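Local coordinates for phosphatidylinositol-specific phospholipase C (Listeria monocytogenes, PDB 2PLC), which is a bacterial phosphatidylinositol-specific phospholipase C, a single-chain enzyme built around a TIM-type barrel, at residues 138-143 and 177-182; 162-165 and 170-173; 217-222 and 227-232. All coordinates share one frame; numbering follows the deposited sequence.

Interaction 1 (138-143 and 177-182)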
ATOM      1  N   THR A 138      11.792   3.047 -20.246  1.00 78.43           N
ATOM      2  CA  THR A 138      11.258   4.136 -19.430  1.00 80.85           C
ATOM      3  C   THR A 138       9.773   4.417 -19.699  1.00 81.76           C
ATOM      4  O   THR A 138       9.293   5.538 -19.489  1.00 79.64           O
ATOM      5  CB  THR A 138      12.069   5.439 -19.649  1.00 80.93           C
ATOM      6  OG1 THR A 138      13.413   5.111 -20.024  1.00 78.95           O
ATOM      7  CG2 THR A 138      12.109   6.267 -18.363  1.00 77.58           C
ATOM      8  N   SER A 139       9.043   3.390 -20.126  1.00 80.17           N
ATOM      9  CA  SER A 139       7.619   3.522 -20.434  1.00 79.06           C
ATOM     10  C   SER A 139       6.732   3.759 -19.212  1.00 78.16           C
ATOM     11  O   SER A 139       5.658   4.352 -19.334  1.00 77.94           O
ATOM     12  CB  SER A 139       7.121   2.289 -21.188  1.00 78.42           C
ATOM     13  OG  SER A 139       7.196   1.128 -20.376  1.00 83.44           O
ATOM     14  N   ASN A 140       7.193   3.304 -18.045  1.00 76.30           N
ATOM     15  CA  ASN A 140       6.476   3.420 -16.766  1.00 73.66           C
ATOM     16  C   ASN A 140       4.950   3.337 -16.875  1.00 68.20           C
ATOM     17  O   ASN A 140       4.215   4.098 -16.244  1.00 67.10           O
ATOM     18  CB  ASN A 140       6.939   4.657 -15.966  1.00 81.94           C
ATOM     19  CG  ASN A 140       6.478   5.984 -16.571  1.00 92.39           C
ATOM     20  OD1 ASN A 140       6.446   6.163 -17.789  1.00 95.66           O
ATOM     21  ND2 ASN A 140       6.146   6.934 -15.703  1.00 97.63           N
ATOM     22  N   LYS A 141       4.494   2.389 -17.687  1.00 61.99           N
ATOM     23  CA  LYS A 141       3.075   2.158 -17.921  1.00 55.64           C
ATOM     24  C   LYS A 141       2.544   1.170 -16.884  1.00 49.35           C
ATOM     25  O   LYS A 141       3.211   0.191 -16.557  1.00 49.09           O
ATOM     26  CB  LYS A 141       2.878   1.611 -19.341  1.00 62.34           C
ATOM     27  CG  LYS A 141       1.431   1.382 -19.748  1.00 74.08           C
ATOM     28  CD  LYS A 141       1.162  -0.094 -20.008  1.00 77.62           C
ATOM     29  CE  LYS A 141      -0.295  -0.341 -20.378  1.00 78.26           C
ATOM     30  NZ  LYS A 141      -0.572  -1.789 -20.607  1.00 74.89           N
ATOM     31  N   ILE A 142       1.356   1.448 -16.351  1.00 42.29           N
ATOM     32  CA  ILE A 142       0.744   0.582 -15.350  1.00 36.12           C
ATOM     33  C   ILE A 142       0.298  -0.729 -16.001  1.00 36.34           C
ATOM     34  O   ILE A 142      -0.429  -0.724 -16.996  1.00 38.11           O
ATOM     35  CB  ILE A 142      -0.464   1.266 -14.654  1.00 37.32           C
ATOM     36  CG1 ILE A 142       0.002   2.450 -13.801  1.00 34.85           C
ATOM     37  CG2 ILE A 142      -1.187   0.271 -13.752  1.00 34.73           C
ATOM     38  CD1 ILE A 142       0.348   3.694 -14.572  1.00 38.02           C
ATOM     39  N   PRO A 143       0.734  -1.871 -15.440  1.00 35.13           N
ATOM     40  CA  PRO A 143       0.412  -3.214 -15.934  1.00 28.80           C
ATOM     41  C   PRO A 143      -1.002  -3.707 -15.681  1.00 29.36           C
ATOM     42  O   PRO A 143      -1.727  -3.170 -14.845  1.00 28.35           O
ATOM     43  CB  PRO A 143       1.425  -4.089 -15.205  1.00 32.67           C
ATOM     44  CG  PRO A 143       1.556  -3.401 -13.892  1.00 33.54           C
ATOM     45  CD  PRO A 143       1.672  -1.951 -14.305  1.00 35.24           C
ATOM     46  N   ALA A 177       6.460   8.555  -8.879  1.00 30.60           N
ATOM     47  CA  ALA A 177       6.725   8.692 -10.308  1.00 30.64           C
ATOM     48  C   ALA A 177       5.575   9.465 -10.961  1.00 32.42           C
ATOM     49  O   ALA A 177       4.491   9.576 -10.387  1.00 31.14           O
ATOM     50  CB  ALA A 177       6.878   7.312 -10.947  1.00 28.44           C
ATOM     51  N   PRO A 178       5.796  10.008 -12.173  1.00 32.26           N
ATOM     52  CA  PRO A 178       4.779  10.776 -12.902  1.00 31.50           C
ATOM     53  C   PRO A 178       3.455  10.058 -13.141  1.00 28.27           C
ATOM     54  O   PRO A 178       2.425  10.709 -13.328  1.00 32.21           O
ATOM     55  CB  PRO A 178       5.480  11.089 -14.220  1.00 30.63           C
ATOM     56  CG  PRO A 178       6.898  11.217 -13.808  1.00 37.74           C
ATOM     57  CD  PRO A 178       7.070  10.022 -12.912  1.00 33.75           C
ATOM     58  N   ASN A 179       3.485   8.727 -13.143  1.00 28.12           N
ATOM     59  CA  ASN A 179       2.283   7.919 -13.369  1.00 22.34           C
ATOM     60  C   ASN A 179       1.435   7.700 -12.110  1.00 26.29           C
ATOM     61  O   ASN A 179       0.451   6.950 -12.132  1.00 20.80           O
ATOM     62  CB  ASN A 179       2.666   6.565 -13.984  1.00 25.45           C
ATOM     63  CG  ASN A 179       3.623   5.767 -13.107  1.00 30.57           C
ATOM     64  OD1 ASN A 179       4.190   6.287 -12.147  1.00 25.70           O
ATOM     65  ND2 ASN A 179       3.805   4.494 -13.439  1.00 35.85           N
ATOM     66  N   GLN A 180       1.820   8.358 -11.022  1.00 23.92           N
ATOM     67  CA  GLN A 180       1.119   8.239  -9.751  1.00 21.86           C
ATOM     68  C   GLN A 180       0.587   9.577  -9.262  1.00 22.32           C
ATOM     69  O   GLN A 180       1.201  10.614  -9.484  1.00 27.51           O
ATOM     70  CB  GLN A 180       2.067   7.688  -8.691  1.00 21.02           C
ATOM     71  CG  GLN A 180       2.421   6.228  -8.848  1.00 18.32           C
ATOM     72  CD  GLN A 180       3.756   5.893  -8.219  1.00 23.72           C
ATOM     73  OE1 GLN A 180       4.614   5.283  -8.854  1.00 27.23           O
ATOM     74  NE2 GLN A 180       3.949   6.309  -6.975  1.00 17.37           N
ATOM     75  N   VAL A 181      -0.565   9.547  -8.604  1.00 22.51           N
ATOM     76  CA  VAL A 181      -1.160  10.751  -8.034  1.00 22.96           C
ATOM     77  C   VAL A 181      -1.288  10.454  -6.543  1.00 25.30           C
ATOM     78  O   VAL A 181      -2.003   9.528  -6.150  1.00 25.39           O
ATOM     79  CB  VAL A 181      -2.547  11.044  -8.632  1.00 23.45           C
ATOM     80  CG1 VAL A 181      -3.141  12.286  -7.987  1.00 19.85           C
ATOM     81  CG2 VAL A 181      -2.434  11.243 -10.133  1.00 27.00           C
ATOM     82  N   ILE A 182      -0.588  11.232  -5.720  1.00 20.17           N
ATOM     83  CA  ILE A 182      -0.594  11.011  -4.276  1.00 20.33           C
ATOM     84  C   ILE A 182      -1.265  12.076  -3.398  1.00 22.82           C
ATOM     85  O   ILE A 182      -0.956  13.266  -3.483  1.00 27.51           O
ATOM     86  CB  ILE A 182       0.853  10.776  -3.754  1.00 20.72           C
ATOM     87  CG1 ILE A 182       1.510   9.636  -4.535  1.00 22.13           C
ATOM     88  CG2 ILE A 182       0.842  10.440  -2.257  1.00 21.96           C
ATOM     89  CD1 ILE A 182       2.954   9.411  -4.191  1.00 26.85           C
TER

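Interaction 2 (162-165 and 170-173)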
ATOM      1  N   LYS A 162      15.045   6.847  -7.579  1.00 63.63           N
ATOM      2  CA  LYS A 162      14.992   6.084  -8.819  1.00 66.76           C
ATOM      3  C   LYS A 162      14.592   4.644  -8.475  1.00 63.10           C
ATOM      4  O   LYS A 162      14.759   4.207  -7.333  1.00 63.65           O
ATOM      5  CB  LYS A 162      16.342   6.154  -9.566  1.00 71.55           C
ATOM      6  CG  LYS A 162      17.577   5.709  -8.783  1.00 80.81           C
ATOM      7  CD  LYS A 162      17.825   4.207  -8.910  1.00 90.14           C
ATOM      8  CE  LYS A 162      19.034   3.756  -8.096  1.00 92.17           C
ATOM      9  NZ  LYS A 162      19.227   2.277  -8.152  1.00 90.22           N
ATOM     10  N   PRO A 163      14.010   3.904  -9.441  1.00 57.31           N
ATOM     11  CA  PRO A 163      13.590   2.516  -9.206  1.00 54.15           C
ATOM     12  C   PRO A 163      14.733   1.536  -8.934  1.00 50.72           C
ATOM     13  O   PRO A 163      15.862   1.728  -9.394  1.00 49.57           O
ATOM     14  CB  PRO A 163      12.834   2.167 -10.490  1.00 51.59           C
ATOM     15  CG  PRO A 163      13.518   3.003 -11.518  1.00 49.37           C
ATOM     16  CD  PRO A 163      13.666   4.323 -10.812  1.00 53.17           C
ATOM     17  N   LEU A 164      14.429   0.493  -8.168  1.00 45.86           N
ATOM     18  CA  LEU A 164      15.411  -0.527  -7.825  1.00 41.40           C
ATOM     19  C   LEU A 164      15.831  -1.331  -9.053  1.00 42.67           C
ATOM     20  O   LEU A 164      15.016  -2.014  -9.679  1.00 36.46           O
ATOM     21  CB  LEU A 164      14.848  -1.479  -6.765  1.00 37.31           C
ATOM     22  CG  LEU A 164      15.811  -2.561  -6.270  1.00 33.90           C
ATOM     23  CD1 LEU A 164      16.876  -1.937  -5.376  1.00 34.71           C
ATOM     24  CD2 LEU A 164      15.047  -3.621  -5.514  1.00 38.21           C
ATOM     25  N   VAL A 165      17.112  -1.234  -9.394  1.00 43.66           N
ATOM     26  CA  VAL A 165      17.653  -1.958 -10.534  1.00 44.95           C
ATOM     27  C   VAL A 165      18.655  -3.006 -10.056  1.00 43.39           C
ATOM     28  O   VAL A 165      19.648  -2.680  -9.402  1.00 42.79           O
ATOM     29  CB  VAL A 165      18.353  -1.009 -11.538  1.00 47.10           C
ATOM     30  CG1 VAL A 165      18.840  -1.792 -12.740  1.00 45.93           C
ATOM     31  CG2 VAL A 165      17.406   0.100 -11.981  1.00 47.54           C
ATOM     32  N   LYS A 170      14.603  -3.994 -13.831  1.00 48.12           N
ATOM     33  CA  LYS A 170      14.092  -2.885 -13.034  1.00 41.40           C
ATOM     34  C   LYS A 170      12.915  -3.437 -12.236  1.00 38.22           C
ATOM     35  O   LYS A 170      11.884  -3.802 -12.805  1.00 35.22           O
ATOM     36  CB  LYS A 170      13.629  -1.744 -13.945  1.00 47.02           C
ATOM     37  CG  LYS A 170      13.214  -0.482 -13.203  1.00 50.15           C
ATOM     38  CD  LYS A 170      12.852   0.648 -14.161  1.00 53.93           C
ATOM     39  CE  LYS A 170      11.598   0.335 -14.961  1.00 57.61           C
ATOM     40  NZ  LYS A 170      11.152   1.507 -15.771  1.00 61.34           N
ATOM     41  N   PHE A 171      13.101  -3.532 -10.923  1.00 34.49           N
ATOM     42  CA  PHE A 171      12.083  -4.061 -10.019  1.00 31.87           C
ATOM     43  C   PHE A 171      10.994  -3.057  -9.673  1.00 32.50           C
ATOM     44  O   PHE A 171      11.172  -2.191  -8.816  1.00 32.37           O
ATOM     45  CB  PHE A 171      12.741  -4.608  -8.748  1.00 30.95           C
ATOM     46  CG  PHE A 171      13.496  -5.888  -8.968  1.00 34.38           C
ATOM     47  CD1 PHE A 171      14.608  -5.923  -9.806  1.00 38.24           C
ATOM     48  CD2 PHE A 171      13.074  -7.068  -8.366  1.00 34.81           C
ATOM     49  CE1 PHE A 171      15.286  -7.116 -10.042  1.00 42.16           C
ATOM     50  CE2 PHE A 171      13.744  -8.267  -8.594  1.00 34.13           C
ATOM     51  CZ  PHE A 171      14.851  -8.293  -9.434  1.00 41.27           C
ATOM     52  N   GLY A 172       9.852  -3.200 -10.338  1.00 30.12           N
ATOM     53  CA  GLY A 172       8.745  -2.296 -10.106  1.00 31.45           C
ATOM     54  C   GLY A 172       9.030  -0.893 -10.603  1.00 32.28           C
ATOM     55  O   GLY A 172       9.596  -0.707 -11.682  1.00 36.63           O
ATOM     56  N   MET A 173       8.658   0.096  -9.795  1.00 28.74           N
ATOM     57  CA  MET A 173       8.853   1.501 -10.140  1.00 28.42           C
ATOM     58  C   MET A 173       9.120   2.381  -8.919  1.00 27.27           C
ATOM     59  O   MET A 173       9.089   1.921  -7.778  1.00 32.08           O
ATOM     60  CB  MET A 173       7.639   2.023 -10.927  1.00 34.25           C
ATOM     61  CG  MET A 173       6.293   1.541 -10.388  1.00 33.70           C
ATOM     62  SD  MET A 173       4.867   1.911 -11.437  1.00 39.29           S
ATOM     63  CE  MET A 173       5.041   0.685 -12.727  1.00 29.03           C
TER
HETATM   64  O   HOH W   1      11.437   0.221  -7.486  1.00 33.25           O

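Interaction 3 (217-222 and 227-232)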
ATOM      1  N   ILE A 217      -6.260   7.941   3.694  1.00 13.46           N
ATOM      2  CA  ILE A 217      -7.355   8.272   4.595  1.00 14.97           C
ATOM      3  C   ILE A 217      -6.710   8.652   5.949  1.00 21.70           C
ATOM      4  O   ILE A 217      -7.270   9.421   6.732  1.00 12.72           O
ATOM      5  CB  ILE A 217      -8.280   7.045   4.823  1.00 17.98           C
ATOM      6  CG1 ILE A 217      -8.680   6.406   3.490  1.00  7.75           C
ATOM      7  CG2 ILE A 217      -9.496   7.434   5.641  1.00  6.27           C
ATOM      8  CD1 ILE A 217      -9.533   7.260   2.624  1.00 17.22           C
ATOM      9  N   SER A 218      -5.505   8.131   6.188  1.00 16.55           N
ATOM     10  CA  SER A 218      -4.746   8.356   7.417  1.00 10.96           C
ATOM     11  C   SER A 218      -4.232   9.779   7.673  1.00 14.34           C
ATOM     12  O   SER A 218      -3.985  10.546   6.742  1.00 12.54           O
ATOM     13  CB  SER A 218      -3.569   7.381   7.464  1.00 18.41           C
ATOM     14  OG  SER A 218      -2.832   7.424   6.252  1.00 15.59           O
ATOM     15  N   ALA A 219      -4.031  10.097   8.950  1.00  9.95           N
ATOM     16  CA  ALA A 219      -3.532  11.402   9.372  1.00 16.34           C
ATOM     17  C   ALA A 219      -3.109  11.369  10.847  1.00 20.43           C
ATOM     18  O   ALA A 219      -3.457  10.440  11.576  1.00 22.47           O
ATOM     19  CB  ALA A 219      -4.594  12.459   9.161  1.00  5.92           C
ATOM     20  N   THR A 220      -2.339  12.372  11.268  1.00 20.41           N
ATOM     21  CA  THR A 220      -1.881  12.483  12.655  1.00 19.10           C
ATOM     22  C   THR A 220      -1.999  13.934  13.056  1.00 26.56           C
ATOM     23  O   THR A 220      -2.016  14.820  12.204  1.00 20.99           O
ATOM     24  CB  THR A 220      -0.392  12.152  12.852  1.00 22.07           C
ATOM     25  OG1 THR A 220       0.089  11.346  11.772  1.00 35.93           O
ATOM     26  CG2 THR A 220      -0.202  11.412  14.157  1.00 22.79           C
ATOM     27  N   SER A 221      -1.999  14.165  14.363  1.00 21.39           N
ATOM     28  CA  SER A 221      -2.100  15.499  14.929  1.00 20.81           C
ATOM     29  C   SER A 221      -1.569  15.422  16.353  1.00 20.34           C
ATOM     30  O   SER A 221      -1.492  14.332  16.937  1.00 25.65           O
ATOM     31  CB  SER A 221      -3.560  15.953  14.937  1.00 21.66           C
ATOM     32  OG  SER A 221      -3.711  17.181  15.617  1.00 30.44           O
ATOM     33  N   LEU A 222      -1.155  16.568  16.889  1.00 21.98           N
ATOM     34  CA  LEU A 222      -0.652  16.628  18.258  1.00 24.79           C
ATOM     35  C   LEU A 222      -1.806  16.352  19.212  1.00 28.35           C
ATOM     36  O   LEU A 222      -1.632  15.693  20.237  1.00 33.11           O
ATOM     37  CB  LEU A 222      -0.075  18.013  18.564  1.00 30.07           C
ATOM     38  CG  LEU A 222       1.094  18.516  17.716  1.00 35.90           C
ATOM     39  CD1 LEU A 222       1.471  19.913  18.165  1.00 38.47           C
ATOM     40  CD2 LEU A 222       2.284  17.585  17.834  1.00 35.94           C
ATOM     41  N   ARG A 227      -5.769   6.684  15.647  1.00 19.66           N
ATOM     42  CA  ARG A 227      -6.960   5.930  16.024  1.00 17.01           C
ATOM     43  C   ARG A 227      -8.212   6.812  15.991  1.00 17.18           C
ATOM     44  O   ARG A 227      -9.270   6.374  15.547  1.00 14.60           O
ATOM     45  CB  ARG A 227      -6.776   5.317  17.415  1.00 24.44           C
ATOM     46  CG  ARG A 227      -8.024   4.684  18.005  1.00 27.36           C
ATOM     47  CD  ARG A 227      -8.195   3.242  17.588  1.00 41.80           C
ATOM     48  NE  ARG A 227      -7.274   2.353  18.295  1.00 50.27           N
ATOM     49  CZ  ARG A 227      -7.410   1.029  18.359  1.00 56.93           C
ATOM     50  NH1 ARG A 227      -8.436   0.430  17.758  1.00 54.27           N
ATOM     51  NH2 ARG A 227      -6.511   0.299  19.011  1.00 49.63           N
ATOM     52  N   GLN A 228      -8.081   8.054  16.447  1.00 13.39           N
ATOM     53  CA  GLN A 228      -9.206   8.984  16.455  1.00 14.87           C
ATOM     54  C   GLN A 228      -9.631   9.391  15.045  1.00 20.21           C
ATOM     55  O   GLN A 228     -10.820   9.386  14.732  1.00 22.15           O
ATOM     56  CB  GLN A 228      -8.877  10.218  17.285  1.00 11.75           C
ATOM     57  CG  GLN A 228      -8.763   9.924  18.767  1.00 19.69           C
ATOM     58  CD  GLN A 228      -8.338  11.138  19.553  1.00 21.46           C
ATOM     59  OE1 GLN A 228      -7.216  11.622  19.410  1.00 22.86           O
ATOM     60  NE2 GLN A 228      -9.241  11.652  20.379  1.00 23.74           N
ATOM     61  N   TYR A 229      -8.661   9.713  14.192  1.00 16.47           N
ATOM     62  CA  TYR A 229      -8.948  10.096  12.810  1.00 15.30           C
ATOM     63  C   TYR A 229      -9.681   8.986  12.063  1.00 19.74           C
ATOM     64  O   TYR A 229     -10.654   9.246  11.352  1.00 24.09           O
ATOM     65  CB  TYR A 229      -7.657  10.405  12.056  1.00  8.14           C
ATOM     66  CG  TYR A 229      -7.215  11.847  12.100  1.00 15.35           C
ATOM     67  CD1 TYR A 229      -7.869  12.818  11.339  1.00 11.43           C
ATOM     68  CD2 TYR A 229      -6.120  12.241  12.873  1.00 15.04           C
ATOM     69  CE1 TYR A 229      -7.445  14.144  11.341  1.00 11.22           C
ATOM     70  CE2 TYR A 229      -5.688  13.571  12.883  1.00 13.51           C
ATOM     71  CZ  TYR A 229      -6.357  14.514  12.112  1.00 15.64           C
ATOM     72  OH  TYR A 229      -5.939  15.830  12.112  1.00 20.15           O
ATOM     73  N   ALA A 230      -9.191   7.755  12.216  1.00 14.50           N
ATOM     74  CA  ALA A 230      -9.763   6.586  11.555  1.00 15.54           C
ATOM     75  C   ALA A 230     -11.194   6.328  11.995  1.00 16.25           C
ATOM     76  O   ALA A 230     -12.043   5.970  11.178  1.00 20.97           O
ATOM     77  CB  ALA A 230      -8.898   5.356  11.819  1.00 14.93           C
ATOM     78  N   ALA A 231     -11.454   6.518  13.285  1.00 20.44           N
ATOM     79  CA  ALA A 231     -12.790   6.322  13.838  1.00 20.33           C
ATOM     80  C   ALA A 231     -13.782   7.315  13.232  1.00 21.28           C
ATOM     81  O   ALA A 231     -14.961   7.006  13.066  1.00 22.72           O
ATOM     82  CB  ALA A 231     -12.754   6.463  15.342  1.00 21.55           C
ATOM     83  N   ALA A 232     -13.298   8.502  12.881  1.00 18.78           N
ATOM     84  CA  ALA A 232     -14.155   9.517  12.280  1.00 16.39           C
ATOM     85  C   ALA A 232     -14.295   9.345  10.773  1.00 21.37           C
ATOM     86  O   ALA A 232     -15.404   9.389  10.245  1.00 26.52           O
ATOM     87  CB  ALA A 232     -13.610  10.906  12.581  1.00 17.02           C
TER

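Interaction 1 (138-143 and 177-182)
N179 and N140 meet in a small, partly buried loop-to-loop contact. It lies where the loop after strand 132-134 passes the turn that leads into strand 180-183. The side chain of N179 fills the middle. Its ND2 donates a weak, bent hydrogen bond to the backbone O of N140, 2.9 Å from N179 ND2 to N140 O, with 122° at the hydrogen. CG of N179 stands between its own backbone N and carbonyl carbon, chi1 59°, which lifts the amide toward N140. N140 is poorly ordered, and the placing of its amide atoms is doubtful.

Segment 177-182 makes a type I beta turn from A177 to Q180, closed by Q180 N to A177 O at 3.0 Å. It delivers the chain into 180-183, a strand at one border of the four-stranded parallel part of the barrel-like sheet. From 138-143, CD1 of I142 reaches N179, 3.7 Å from both N179 CB and N179 ND2. I142 also packs on L16 and on L212 of the neighbouring strand, and its backbone O accepts a hydrogen bond from N15 ND2.

Interaction 2 (162-165 and 170-173)
The F171 ring meets L164 at its edge: the carbonyl O of L164 lies near the ring plane, 3.9 Å from F171 CD1. That same oxygen accepts the backbone bond from F171 N, 2.7 Å from F171 N to L164 O. The N-H...O angle is 152°, and the donor lies almost straight ahead of the carbonyl. The CA of K170 also approaches L164 O in a CA-H...O contact. Two groups from the strand 169-174 thus converge on one carbonyl.

L164 and F171 share one face of the hairpin. L164 CD2 touches F171 CB at 4.1 Å, and both residues pack against I123 of helix 114-125. V165 and K170 lie on the other face as a non-hydrogen-bonded pair. There the packing is aliphatic: P163 CB and CG lie across CG and CD of K170, with P163 CG 3.6 Å from K170 CD. K170 starts extended and bends at chi3 (67°), while its NZ is hydrogen-bonded to the backbone O of D137.

In the L164-F171 pair, L164 N and F171 O are too far apart to bond directly, and one water bridges them. It accepts from L164 N at 3.1 Å and donates to F171 O at 2.8 Å and to M173 O at 2.9 Å. G172 has a positive phi of 68° where strand 169-174 is broken. The contact is a two-stranded antiparallel beta hairpin, with a water bridge at its open end. The hairpin is part of the larger mixed sheet, in which strand 169-174 also runs parallel to strand 152-157.

Interaction 3 (217-222 and 227-232)
The extended loop 217-222 passes the first turns of helix 226-246, closest at A219 and Y229, whose CA atoms are 6.5 Å apart. Y229 makes this contact. CB of A219 sits over the centre of one face of the Y229 ring, 3.7 Å from the centroid and only 2° off the normal, a clear CH-pi contact. The ring then reaches along the loop. Y229 CD2 lies 3.5 Å from A219 O, and Y229 CE2 lies 3.7 Å from the carbonyl carbon of T220. Farther out, S221 CB meets the ring at its edge, 3.7 Å from Y229 OH. The ring is therefore touched by three consecutive loop residues.

CB of Y229 already points from the helix toward the loop. Its hydroxyl is tied to the backbone O of P189 by a hydrogen bond, which also fixes the outer end of the ring. F224 packs edge-to-face with it. T220 is also held by backbone bonds with Y186 and G188. This is a strand-to-helix connection of a TIM-type barrel: the loop after strand 212-216 folds back on the helix that follows it, and an aromatic side chain of that helix packs against the loop.

Overall arrangement
From the N terminus, the chain first reaches 138-143, in the loop after strand 132-134. Strand 152-157 and the hairpin of interaction 2 follow. Strand 169-174 then runs on to 177-182, where interaction 1 closes its loop. Interaction 2 is a short closure lying within that longer one. The two touch: N179 ND2 is 3.4 Å from M173 SD. Together they join the outer hairpin to the border of the parallel sheet. Interaction 3 opens only later, after strand 212-216, and closes on helix 226-246. It is in series with the others. Its centre is about 32 Å from that of interaction 2, across the chain's centre.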